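Local coordinates for protein interleukin-20 receptor subunit beta (Homo sapiens, PDB 6DF3) that pairs with a partner receptor chain to form cell-surface receptors for the cytokines IL-19, IL-20 and IL-24, at residues C[27-39]-C[49-63]. The protein carries 1 engineered substitution. Residues are numbered along the deposited sequence; the frame is centred on the assembly and turned at random.
Sequences GETVYYSVEYQGE and WIPSSWCSLTEGPEC
T58 O accepts the shortest bond of this contact, 2.7 Å from Y32 N, and Y31 CA adds a CA-H...O contact to the same oxygen. Farther along, V34 N bonds to C55 O, S52 N to V34 O, and Y36 and I50 exchange a reciprocal pair, stitching the sheet edge at intervals although S53 and W54 swing away between S52 and C55. On one face, the Q37 amide lies flat over the W49 indole, the planes 4° apart, with Q37 CG 3.7 Å from the centroid of the six-membered ring. The amide is fixed in rotation: its NE2 bonds to the carbonyls of S46 and I48, its OE1 to N76. E35 OE1, salt-bridged to R78, touches W49 CB at 3.3 Å, and R78 also makes a cation-pi contact with W49. With an alanine at W49 the indole is gone, and the Q37 amide is likely to lose its cover and R78 its cation-pi partner. On the other face, CG of Y36 sits between the backbone N and the carbonyl carbon (chi1 67°), which turns one ring face to I50, whose CB lies 4.0 Å from the centroid; Y36 OH bonds to a basic side chain of another protein's chain. V34 CG2 rests 4.0 Å from both C55 CB and C63 CB, against the disulfide. In this first fibronectin type III domain, strand 31-37 pairs with the short edge strand 50-51 and, on its other side, 74-83, while V34 reaches L18 of strand 15-19, and the C55-C63 disulfide links the loop after 50-51 to strand 62-64 of the facing sheet.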
ATOM      1  N   GLY C  27      39.316  15.609 -21.898  1.00149.53           N
ATOM      2  CA  GLY C  27      38.491  16.251 -22.938  1.00150.65           C
ATOM      3  C   GLY C  27      37.074  16.612 -22.497  1.00146.77           C
ATOM      4  O   GLY C  27      36.847  17.740 -22.034  1.00148.08           O
ATOM      5  N   GLU C  28      36.148  15.637 -22.617  1.00141.33           N
ATOM      6  CA  GLU C  28      34.689  15.824 -22.431  1.00135.05           C
ATOM      7  C   GLU C  28      34.213  15.119 -21.180  1.00129.10           C
ATOM      8  O   GLU C  28      34.955  14.322 -20.616  1.00130.14           O
ATOM      9  CB  GLU C  28      33.929  15.359 -23.696  1.00132.85           C
ATOM     10  CG  GLU C  28      33.978  16.430 -24.815  1.00139.70           C
ATOM     11  CD  GLU C  28      33.813  15.897 -26.243  1.00139.96           C
ATOM     12  OE1 GLU C  28      32.863  15.117 -26.516  1.00136.37           O
ATOM     13  OE2 GLU C  28      34.641  16.271 -27.101  1.00143.54           O
ATOM     14  N   THR C  29      33.003  15.415 -20.710  1.00124.65           N
ATOM     15  CA  THR C  29      32.549  14.781 -19.493  1.00119.32           C
ATOM     16  C   THR C  29      31.698  13.585 -19.848  1.00112.59           C
ATOM     17  O   THR C  29      30.793  13.663 -20.690  1.00112.05           O
ATOM     18  CB  THR C  29      31.757  15.661 -18.503  1.00121.11           C
ATOM     19  OG1 THR C  29      30.343  15.347 -18.561  1.00118.96           O
ATOM     20  CG2 THR C  29      32.072  17.151 -18.629  1.00123.71           C
ATOM     21  N   VAL C  30      31.982  12.479 -19.182  1.00106.83           N
ATOM     22  CA  VAL C  30      31.309  11.226 -19.477  1.00100.38           C
ATOM     23  C   VAL C  30      29.976  11.163 -18.739  1.00 95.27           C
ATOM     24  O   VAL C  30      29.874  11.586 -17.560  1.00 91.44           O
ATOM     25  CB  VAL C  30      32.195  10.018 -19.127  1.00 98.93           C
ATOM     26  CG1 VAL C  30      31.421   8.698 -19.279  1.00 92.20           C
ATOM     27  CG2 VAL C  30      33.452  10.046 -20.004  1.00104.84           C
ATOM     28  N   TYR C  31      28.969  10.660 -19.462  1.00 94.76           N
ATOM     29  CA  TYR C  31      27.660  10.317 -18.871  1.00 92.12           C
ATOM     30  C   TYR C  31      27.441   8.796 -18.776  1.00 82.08           C
ATOM     31  O   TYR C  31      28.062   8.011 -19.495  1.00 81.92           O
ATOM     32  CB  TYR C  31      26.553  11.032 -19.674  1.00 97.72           C
ATOM     33  CG  TYR C  31      26.549  12.578 -19.485  1.00102.82           C
ATOM     34  CD1 TYR C  31      26.390  13.146 -18.187  1.00103.15           C
ATOM     35  CD2 TYR C  31      26.671  13.463 -20.579  1.00106.92           C
ATOM     36  CE1 TYR C  31      26.389  14.531 -17.991  1.00107.07           C
ATOM     37  CE2 TYR C  31      26.663  14.863 -20.380  1.00111.66           C
ATOM     38  CZ  TYR C  31      26.514  15.376 -19.089  1.00110.79           C
ATOM     39  OH  TYR C  31      26.478  16.714 -18.833  1.00119.36           O
ATOM     40  N   TYR C  32      26.582   8.376 -17.873  1.00 74.31           N
ATOM     41  CA  TYR C  32      26.352   6.942 -17.666  1.00 70.09           C
ATOM     42  C   TYR C  32      24.866   6.630 -17.775  1.00 67.38           C
ATOM     43  O   TYR C  32      24.059   7.468 -17.400  1.00 72.21           O
ATOM     44  CB  TYR C  32      26.873   6.528 -16.259  1.00 67.19           C
ATOM     45  CG  TYR C  32      28.327   6.799 -16.071  1.00 69.14           C
ATOM     46  CD1 TYR C  32      29.268   5.981 -16.660  1.00 69.37           C
ATOM     47  CD2 TYR C  32      28.775   7.912 -15.342  1.00 72.34           C
ATOM     48  CE1 TYR C  32      30.622   6.238 -16.548  1.00 73.15           C
ATOM     49  CE2 TYR C  32      30.140   8.171 -15.201  1.00 75.27           C
ATOM     50  CZ  TYR C  32      31.058   7.320 -15.818  1.00 75.71           C
ATOM     51  OH  TYR C  32      32.405   7.543 -15.747  1.00 81.05           O
ATOM     52  N   SER C  33      24.496   5.429 -18.209  1.00 65.38           N
ATOM     53  CA  SER C  33      23.070   4.965 -18.160  1.00 64.20           C
ATOM     54  C   SER C  33      23.007   3.649 -17.443  1.00 58.97           C
ATOM     55  O   SER C  33      23.841   2.773 -17.686  1.00 59.42           O
ATOM     56  CB  SER C  33      22.461   4.821 -19.557  1.00 65.85           C
ATOM     57  OG  SER C  33      22.710   6.017 -20.283  1.00 71.84           O
ATOM     58  N   VAL C  34      22.041   3.533 -16.543  1.00 55.35           N
ATOM     59  CA  VAL C  34      21.821   2.299 -15.815  1.00 53.63           C
ATOM     60  C   VAL C  34      20.502   1.588 -16.193  1.00 53.95           C
ATOM     61  O   VAL C  34      19.486   2.243 -16.308  1.00 52.19           O
ATOM     62  CB  VAL C  34      21.809   2.554 -14.320  1.00 49.44           C
ATOM     63  CG1 VAL C  34      21.563   1.262 -13.575  1.00 46.48           C
ATOM     64  CG2 VAL C  34      23.103   3.217 -13.913  1.00 54.51           C
ATOM     65  N   GLU C  35      20.541   0.257 -16.346  1.00 51.34           N
ATOM     66  CA  GLU C  35      19.324  -0.524 -16.546  1.00 50.76           C
ATOM     67  C   GLU C  35      19.302  -1.729 -15.612  1.00 48.09           C
ATOM     68  O   GLU C  35      20.351  -2.100 -15.116  1.00 48.52           O
ATOM     69  CB  GLU C  35      19.245  -0.988 -17.970  1.00 52.38           C
ATOM     70  CG  GLU C  35      19.064   0.181 -18.903  1.00 55.32           C
ATOM     71  CD  GLU C  35      18.918  -0.256 -20.353  1.00 61.97           C
ATOM     72  OE1 GLU C  35      19.246  -1.424 -20.673  1.00 61.98           O
ATOM     73  OE2 GLU C  35      18.504   0.598 -21.186  1.00 72.46           O
ATOM     74  N   TYR C  36      18.116  -2.316 -15.372  1.00 46.24           N
ATOM     75  CA  TYR C  36      17.969  -3.440 -14.415  1.00 42.28           C
ATOM     76  C   TYR C  36      16.984  -4.450 -14.908  1.00 43.97           C
ATOM     77  O   TYR C  36      16.208  -4.171 -15.843  1.00 45.71           O
ATOM     78  CB  TYR C  36      17.482  -2.916 -13.059  1.00 44.15           C
ATOM     79  CG  TYR C  36      16.050  -2.338 -13.033  1.00 40.99           C
ATOM     80  CD1 TYR C  36      15.803  -1.067 -13.403  1.00 48.18           C
ATOM     81  CD2 TYR C  36      14.963  -3.118 -12.663  1.00 44.39           C
ATOM     82  CE1 TYR C  36      14.511  -0.510 -13.370  1.00 47.57           C
ATOM     83  CE2 TYR C  36      13.652  -2.622 -12.646  1.00 42.92           C
ATOM     84  CZ  TYR C  36      13.441  -1.309 -12.993  1.00 45.62           C
ATOM     85  OH  TYR C  36      12.183  -0.808 -13.050  1.00 45.73           O
ATOM     86  N   GLN C  37      17.071  -5.629 -14.329  1.00 44.06           N
ATOM     87  CA  GLN C  37      16.081  -6.689 -14.410  1.00 44.97           C
ATOM     88  C   GLN C  37      15.858  -7.214 -13.015  1.00 45.12           C
ATOM     89  O   GLN C  37      16.826  -7.443 -12.257  1.00 42.33           O
ATOM     90  CB  GLN C  37      16.668  -7.926 -15.103  1.00 46.81           C
ATOM     91  CG  GLN C  37      17.027  -7.669 -16.527  1.00 51.76           C
ATOM     92  CD  GLN C  37      17.451  -8.923 -17.276  1.00 49.89           C
ATOM     93  OE1 GLN C  37      18.213  -9.724 -16.747  1.00 50.48           O
ATOM     94  NE2 GLN C  37      17.032  -9.044 -18.511  1.00 48.15           N
ATOM     95  N   GLY C  38      14.612  -7.427 -12.651  1.00 43.53           N
ATOM     96  CA  GLY C  38      14.327  -8.208 -11.435  1.00 42.83           C
ATOM     97  C   GLY C  38      14.481  -9.645 -11.820  1.00 43.99           C
ATOM     98  O   GLY C  38      14.709  -9.963 -12.992  1.00 41.86           O
ATOM     99  N   GLU C  39      14.356 -10.514 -10.849  1.00 44.62           N
ATOM    100  CA  GLU C  39      14.352 -11.940 -11.084  1.00 46.31           C
ATOM    101  C   GLU C  39      13.256 -12.399 -12.063  1.00 48.20           C
ATOM    102  O   GLU C  39      13.435 -13.386 -12.771  1.00 46.39           O
ATOM    103  CB  GLU C  39      14.147 -12.661  -9.764  1.00 48.61           C
ATOM    104  CG  GLU C  39      14.322 -14.145  -9.891  1.00 52.26           C
ATOM    105  CD  GLU C  39      14.105 -14.919  -8.575  1.00 57.07           C
ATOM    106  OE1 GLU C  39      13.474 -14.398  -7.609  1.00 57.77           O
ATOM    107  OE2 GLU C  39      14.616 -16.068  -8.500  1.00 66.00           O
ATOM    108  N   TRP C  49      15.699  -5.387 -20.474  1.00 49.93           N
ATOM    109  CA  TRP C  49      16.227  -4.551 -19.437  1.00 47.88           C
ATOM    110  C   TRP C  49      15.403  -3.301 -19.355  1.00 46.88           C
ATOM    111  O   TRP C  49      14.910  -2.729 -20.378  1.00 49.31           O
ATOM    112  CB  TRP C  49      17.706  -4.240 -19.759  1.00 52.64           C
ATOM    113  CG  TRP C  49      18.599  -5.494 -19.710  1.00 49.94           C
ATOM    114  CD1 TRP C  49      18.713  -6.439 -20.676  1.00 50.70           C
ATOM    115  CD2 TRP C  49      19.437  -5.925 -18.626  1.00 48.30           C
ATOM    116  NE1 TRP C  49      19.555  -7.447 -20.242  1.00 51.04           N
ATOM    117  CE2 TRP C  49      20.010  -7.157 -19.000  1.00 47.92           C
ATOM    118  CE3 TRP C  49      19.759  -5.386 -17.372  1.00 48.83           C
ATOM    119  CZ2 TRP C  49      20.923  -7.828 -18.207  1.00 50.95           C
ATOM    120  CZ3 TRP C  49      20.632  -6.093 -16.537  1.00 47.46           C
ATOM    121  CH2 TRP C  49      21.212  -7.295 -16.965  1.00 46.97           C
ATOM    122  N   ILE C  50      15.201  -2.844 -18.133  1.00 45.94           N
ATOM    123  CA  ILE C  50      14.347  -1.693 -17.893  1.00 47.73           C
ATOM    124  C   ILE C  50      15.186  -0.463 -17.503  1.00 49.25           C
ATOM    125  O   ILE C  50      16.085  -0.546 -16.669  1.00 47.45           O
ATOM    126  CB  ILE C  50      13.400  -2.039 -16.734  1.00 50.15           C
ATOM    127  CG1 ILE C  50      12.695  -3.335 -17.082  1.00 51.21           C
ATOM    128  CG2 ILE C  50      12.471  -0.874 -16.392  1.00 50.17           C
ATOM    129  CD1 ILE C  50      12.061  -3.951 -15.886  1.00 51.80           C
ATOM    130  N   PRO C  51      14.845   0.706 -18.057  1.00 54.09           N
ATOM    131  CA  PRO C  51      15.565   1.908 -17.650  1.00 54.43           C
ATOM    132  C   PRO C  51      15.370   2.256 -16.212  1.00 54.08           C
ATOM    133  O   PRO C  51      14.259   2.192 -15.712  1.00 54.37           O
ATOM    134  CB  PRO C  51      14.921   3.034 -18.519  1.00 56.41           C
ATOM    135  CG  PRO C  51      14.404   2.311 -19.715  1.00 57.33           C
ATOM    136  CD  PRO C  51      14.014   0.935 -19.261  1.00 54.01           C
ATOM    137  N   SER C  52      16.455   2.659 -15.576  1.00 55.19           N
ATOM    138  CA  SER C  52      16.457   3.130 -14.232  1.00 57.02           C
ATOM    139  C   SER C  52      15.593   4.385 -14.104  1.00 61.50           C
ATOM    140  O   SER C  52      15.476   5.166 -15.031  1.00 56.71           O
ATOM    141  CB  SER C  52      17.895   3.499 -13.881  1.00 66.00           C
ATOM    142  OG  SER C  52      17.956   3.861 -12.507  1.00 78.90           O
ATOM    143  N   SER C  53      15.018   4.597 -12.930  1.00 61.45           N
ATOM    144  CA  SER C  53      14.160   5.772 -12.710  1.00 67.40           C
ATOM    145  C   SER C  53      14.966   7.084 -12.839  1.00 71.01           C
ATOM    146  O   SER C  53      14.615   7.960 -13.622  1.00 74.87           O
ATOM    147  CB  SER C  53      13.465   5.669 -11.349  1.00 66.36           C
ATOM    148  OG  SER C  53      12.419   4.685 -11.345  1.00 65.02           O
ATOM    149  N   TRP C  54      16.093   7.173 -12.143  1.00 69.82           N
ATOM    150  CA  TRP C  54      16.860   8.435 -12.062  1.00 72.84           C
ATOM    151  C   TRP C  54      18.192   8.467 -12.767  1.00 74.10           C
ATOM    152  O   TRP C  54      18.927   9.461 -12.603  1.00 77.84           O
ATOM    153  CB  TRP C  54      17.071   8.822 -10.608  1.00 70.47           C
ATOM    154  CG  TRP C  54      15.815   8.856  -9.884  1.00 71.79           C
ATOM    155  CD1 TRP C  54      15.474   8.088  -8.829  1.00 71.78           C
ATOM    156  CD2 TRP C  54      14.676   9.673 -10.185  1.00 77.92           C
ATOM    157  NE1 TRP C  54      14.198   8.394  -8.421  1.00 75.20           N
ATOM    158  CE2 TRP C  54      13.684   9.365  -9.232  1.00 76.32           C
ATOM    159  CE3 TRP C  54      14.394  10.635 -11.182  1.00 80.22           C
ATOM    160  CZ2 TRP C  54      12.419   9.988  -9.220  1.00 81.34           C
ATOM    161  CZ3 TRP C  54      13.155  11.262 -11.170  1.00 85.58           C
ATOM    162  CH2 TRP C  54      12.171  10.934 -10.191  1.00 84.48           C
ATOM    163  N   CYS C  55      18.521   7.433 -13.556  1.00 71.35           N
ATOM    164  CA  CYS C  55      19.839   7.373 -14.228  1.00 71.37           C
ATOM    165  C   CYS C  55      19.880   6.985 -15.665  1.00 70.08           C
ATOM    166  O   CYS C  55      20.471   5.993 -16.032  1.00 66.68           O
ATOM    167  CB  CYS C  55      20.769   6.456 -13.461  1.00 73.67           C
ATOM    168  SG  CYS C  55      20.816   6.920 -11.723  1.00 84.98           S
ATOM    169  N   SER C  56      19.333   7.831 -16.498  1.00 76.44           N
ATOM    170  CA  SER C  56      19.593   7.754 -17.908  1.00 84.50           C
ATOM    171  C   SER C  56      20.384   9.039 -18.156  1.00 92.23           C
ATOM    172  O   SER C  56      19.993  10.102 -17.714  1.00101.83           O
ATOM    173  CB  SER C  56      18.256   7.625 -18.669  1.00 88.75           C
ATOM    174  OG  SER C  56      17.440   6.549 -18.109  1.00 84.73           O
ATOM    175  N   LEU C  57      21.571   8.911 -18.732  1.00 93.74           N
ATOM    176  CA  LEU C  57      22.489  10.022 -18.931  1.00 95.83           C
ATOM    177  C   LEU C  57      22.885  10.862 -17.651  1.00 96.97           C
ATOM    178  O   LEU C  57      23.318  12.008 -17.795  1.00100.88           O
ATOM    179  CB  LEU C  57      21.982  10.880 -20.111  1.00102.75           C
ATOM    180  CG  LEU C  57      22.010  10.242 -21.532  1.00103.75           C
ATOM    181  CD1 LEU C  57      21.393   8.847 -21.678  1.00100.05           C
ATOM    182  CD2 LEU C  57      21.343  11.174 -22.538  1.00108.66           C
ATOM    183  N   THR C  58      22.751  10.279 -16.434  1.00 92.10           N
ATOM    184  CA  THR C  58      23.444  10.713 -15.189  1.00 89.52           C
ATOM    185  C   THR C  58      24.978  10.886 -15.339  1.00 93.69           C
ATOM    186  O   THR C  58      25.610  10.245 -16.199  1.00 92.18           O
ATOM    187  CB  THR C  58      23.226   9.689 -14.041  1.00 91.07           C
ATOM    188  OG1 THR C  58      23.917  10.094 -12.855  1.00 94.08           O
ATOM    189  CG2 THR C  58      23.729   8.272 -14.379  1.00 89.32           C
ATOM    190  N   GLU C  59      25.575  11.718 -14.477  1.00 95.64           N
ATOM    191  CA  GLU C  59      26.963  12.180 -14.657  1.00101.69           C
ATOM    192  C   GLU C  59      27.954  11.528 -13.701  1.00 99.22           C
ATOM    193  O   GLU C  59      29.002  11.085 -14.129  1.00103.26           O
ATOM    194  CB  GLU C  59      27.059  13.714 -14.542  1.00107.95           C
ATOM    195  CG  GLU C  59      28.330  14.279 -15.157  1.00114.84           C
ATOM    196  CD  GLU C  59      28.556  15.768 -14.868  1.00122.43           C
ATOM    197  OE1 GLU C  59      27.856  16.624 -15.458  1.00124.93           O
ATOM    198  OE2 GLU C  59      29.471  16.091 -14.073  1.00123.26           O
ATOM    199  N   GLY C  60      27.656  11.488 -12.411  1.00 96.48           N
ATOM    200  CA  GLY C  60      28.643  11.005 -11.418  1.00 97.07           C
ATOM    201  C   GLY C  60      28.839   9.509 -11.590  1.00 93.85           C
ATOM    202  O   GLY C  60      28.072   8.903 -12.327  1.00 86.77           O
ATOM    203  N   PRO C  61      29.825   8.897 -10.881  1.00 93.56           N
ATOM    204  CA  PRO C  61      30.064   7.460 -11.029  1.00 88.03           C
ATOM    205  C   PRO C  61      29.111   6.603 -10.108  1.00 82.88           C
ATOM    206  O   PRO C  61      29.505   5.572  -9.579  1.00 75.56           O
ATOM    207  CB  PRO C  61      31.542   7.349 -10.644  1.00 90.30           C
ATOM    208  CG  PRO C  61      31.697   8.385  -9.558  1.00 93.61           C
ATOM    209  CD  PRO C  61      30.597   9.423  -9.732  1.00 94.68           C
ATOM    210  N   GLU C  62      27.851   7.019  -9.958  1.00 80.88           N
ATOM    211  CA  GLU C  62      26.906   6.298  -9.145  1.00 79.81           C
ATOM    212  C   GLU C  62      25.435   6.570  -9.540  1.00 74.35           C
ATOM    213  O   GLU C  62      25.141   7.382 -10.409  1.00 73.03           O
ATOM    214  CB  GLU C  62      27.203   6.553  -7.653  1.00 81.77           C
ATOM    215  CG  GLU C  62      26.830   7.937  -7.197  1.00 90.53           C
ATOM    216  CD  GLU C  62      27.402   8.303  -5.829  1.00 95.48           C
ATOM    217  OE1 GLU C  62      28.612   8.080  -5.585  1.00101.85           O
ATOM    218  OE2 GLU C  62      26.643   8.857  -5.004  1.00 99.00           O
ATOM    219  N   CYS C  63      24.527   5.819  -8.926  1.00 70.21           N
ATOM    220  CA  CYS C  63      23.091   5.915  -9.183  1.00 64.27           C
ATOM    221  C   CYS C  63      22.348   5.356  -7.991  1.00 58.86           C
ATOM    222  O   CYS C  63      22.526   4.187  -7.635  1.00 51.79           O
ATOM    223  CB  CYS C  63      22.697   5.070 -10.393  1.00 69.23           C
ATOM    224  SG  CYS C  63      20.897   5.094 -10.837  1.00 71.74           S
TER